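Side-chain contact in similar to hydroxylamine oxidoreductase (Kuenenia stuttgartiensis, PDB 6H5L), which probably acts as an oxidoreductase, a multi-heme c protein of the hydroxylamine oxidoreductase kind that forms part of a large anammox reductase complex: residues A[401-406]-A[438-443]. Sequence-based numbering, arbitrary orientation.
Sequences DPYPLS and PILGVY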
loop_
_atom_site.group_PDB
_atom_site.type_symbol
_atom_site.label_atom_id
_atom_site.label_comp_id
_atom_site.label_asym_id
_atom_site.label_seq_id
_atom_site.Cartn_x
_atom_site.Cartn_y
_atom_site.Cartn_z
ATOM N N ASP A 401 35.012 67.784 -4.691
ATOM C CA ASP A 401 35.385 66.936 -5.810
ATOM C C ASP A 401 34.372 67.072 -6.946
ATOM O O ASP A 401 33.187 67.326 -6.708
ATOM C CB ASP A 401 35.478 65.475 -5.374
ATOM C CG ASP A 401 36.831 65.123 -4.791
ATOM O OD1 ASP A 401 37.710 66.009 -4.750
ATOM O OD2 ASP A 401 37.014 63.960 -4.370
ATOM N N PRO A 402 34.812 66.914 -8.192
ATOM C CA PRO A 402 33.872 66.990 -9.318
ATOM C C PRO A 402 32.980 65.764 -9.412
ATOM O O PRO A 402 33.055 64.866 -8.568
ATOM C CB PRO A 402 34.798 67.105 -10.536
ATOM C CG PRO A 402 36.047 66.410 -10.109
ATOM C CD PRO A 402 36.201 66.713 -8.643
ATOM N N TYR A 403 32.127 65.731 -10.431
ATOM C CA TYR A 403 31.323 64.548 -10.698
ATOM C C TYR A 403 32.242 63.342 -10.889
ATOM O O TYR A 403 33.344 63.486 -11.433
ATOM C CB TYR A 403 30.458 64.774 -11.942
ATOM C CG TYR A 403 29.437 63.693 -12.221
ATOM C CD1 TYR A 403 28.196 63.703 -11.596
ATOM C CD2 TYR A 403 29.711 62.668 -13.116
ATOM C CE1 TYR A 403 27.259 62.718 -11.853
ATOM C CE2 TYR A 403 28.782 61.679 -13.378
ATOM C CZ TYR A 403 27.556 61.709 -12.745
ATOM O OH TYR A 403 26.626 60.727 -13.003
ATOM N N PRO A 404 31.839 62.153 -10.437
ATOM C CA PRO A 404 32.745 60.998 -10.486
ATOM C C PRO A 404 33.245 60.713 -11.897
ATOM O O PRO A 404 32.464 60.600 -12.845
ATOM C CB PRO A 404 31.884 59.848 -9.946
ATOM C CG PRO A 404 30.468 60.339 -10.024
ATOM C CD PRO A 404 30.556 61.812 -9.804
ATOM N N LEU A 405 34.573 60.622 -12.023
ATOM C CA LEU A 405 35.241 60.284 -13.283
ATOM C C LEU A 405 34.951 61.320 -14.367
ATOM O O LEU A 405 34.673 60.980 -15.518
ATOM C CB LEU A 405 34.851 58.881 -13.751
ATOM C CG LEU A 405 35.882 58.127 -14.593
ATOM C CD1 LEU A 405 36.963 57.536 -13.708
ATOM C CD2 LEU A 405 35.210 57.046 -15.413
ATOM N N SER A 406 35.031 62.602 -14.001
ATOM C CA SER A 406 34.770 63.661 -14.970
ATOM C C SER A 406 35.834 63.706 -16.060
ATOM O O SER A 406 35.529 64.063 -17.204
ATOM C CB SER A 406 34.679 65.014 -14.264
ATOM O OG SER A 406 33.583 65.050 -13.366
ATOM N N PRO A 438 16.895 61.953 -10.860
ATOM C CA PRO A 438 16.833 60.729 -11.605
ATOM C C PRO A 438 17.859 60.451 -12.705
ATOM O O PRO A 438 18.129 61.204 -13.563
ATOM C CB PRO A 438 15.428 60.696 -12.205
ATOM C CG PRO A 438 14.819 61.978 -11.798
ATOM C CD PRO A 438 15.558 62.349 -10.544
ATOM N N ILE A 439 18.339 59.240 -12.547
ATOM C CA ILE A 439 19.368 58.416 -13.217
ATOM C C ILE A 439 20.771 58.921 -12.934
ATOM O O ILE A 439 21.386 58.308 -12.108
ATOM C CB ILE A 439 19.121 58.136 -14.702
ATOM C CG1 ILE A 439 17.638 57.997 -15.039
ATOM C CG2 ILE A 439 19.903 56.896 -15.082
ATOM C CD1 ILE A 439 16.928 56.988 -14.200
ATOM N N LEU A 440 21.181 60.074 -13.460
ATOM C CA LEU A 440 22.610 60.342 -13.310
ATOM C C LEU A 440 22.978 61.064 -12.018
ATOM O O LEU A 440 24.174 61.209 -11.739
ATOM C CB LEU A 440 23.129 61.129 -14.512
ATOM C CG LEU A 440 23.174 60.290 -15.792
ATOM C CD1 LEU A 440 23.985 60.977 -16.880
ATOM C CD2 LEU A 440 23.717 58.894 -15.506
ATOM N N GLY A 441 22.010 61.503 -11.222
ATOM C CA GLY A 441 22.333 62.115 -9.948
ATOM C C GLY A 441 22.489 61.153 -8.795
ATOM O O GLY A 441 22.736 61.582 -7.665
ATOM N N VAL A 442 22.360 59.847 -9.049
ATOM C CA VAL A 442 22.328 58.854 -7.977
ATOM C C VAL A 442 23.712 58.422 -7.521
ATOM O O VAL A 442 23.819 57.552 -6.648
ATOM C CB VAL A 442 21.506 57.634 -8.446
ATOM C CG1 VAL A 442 22.356 56.709 -9.320
ATOM C CG2 VAL A 442 20.890 56.892 -7.268
ATOM N N TYR A 443 24.779 59.011 -8.074
ATOM C CA TYR A 443 26.130 58.541 -7.770
ATOM C C TYR A 443 26.416 58.571 -6.272
ATOM O O TYR A 443 27.107 57.688 -5.750
ATOM C CB TYR A 443 27.160 59.377 -8.526
ATOM C CG TYR A 443 27.216 60.823 -8.091
ATOM C CD1 TYR A 443 26.353 61.764 -8.634
ATOM C CD2 TYR A 443 28.133 61.246 -7.138
ATOM C CE1 TYR A 443 26.400 63.086 -8.239
ATOM C CE2 TYR A 443 28.187 62.564 -6.737
ATOM C CZ TYR A 443 27.319 63.481 -7.289
ATOM O OH TYR A 443 27.369 64.798 -6.893
#
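Y403 and P404 meet L440 and Y443 where two loops of this multi-heme cytochrome, each just ahead of a short helix, come together. Residues 403-406 make a type II beta turn leading into helix 406-412, and 438-443 leads toward the short helix 443-446; the backbones stay well apart, P404 CA lying 7.6 Å from Y443 CA, and side chains bridge the gap. Y403 swings its ring out opposite its own N (chi1 -172°), and this carries the hydroxyl across to a backbone carbonyl: Y403 OH to L440 O is 2.8 Å, in the carbonyl plane on a lone pair, with a C=O...OH angle of 136°. On the way, the edge of the Y403 ring turns toward the face of Y443 in a T-shaped pair, centroids 5.0 Å apart and planes at 67°. P404 crosses Y443 at about a right angle and sets its CD over one face of the Y443 ring, a CH-pi contact with CD 3.9 Å from the centroid. At its far end Y443 OH hydrogen-bonds N452, while W183 of helix 182-189 touches both tyrosines, which are buried. A phenylalanine in place of Y403 would keep the ring packing but would probably leave the carbonyl of L440 without this hydroxyl partner. Beside that bond, L440 CB lies 3.8 Å from Y403 OH.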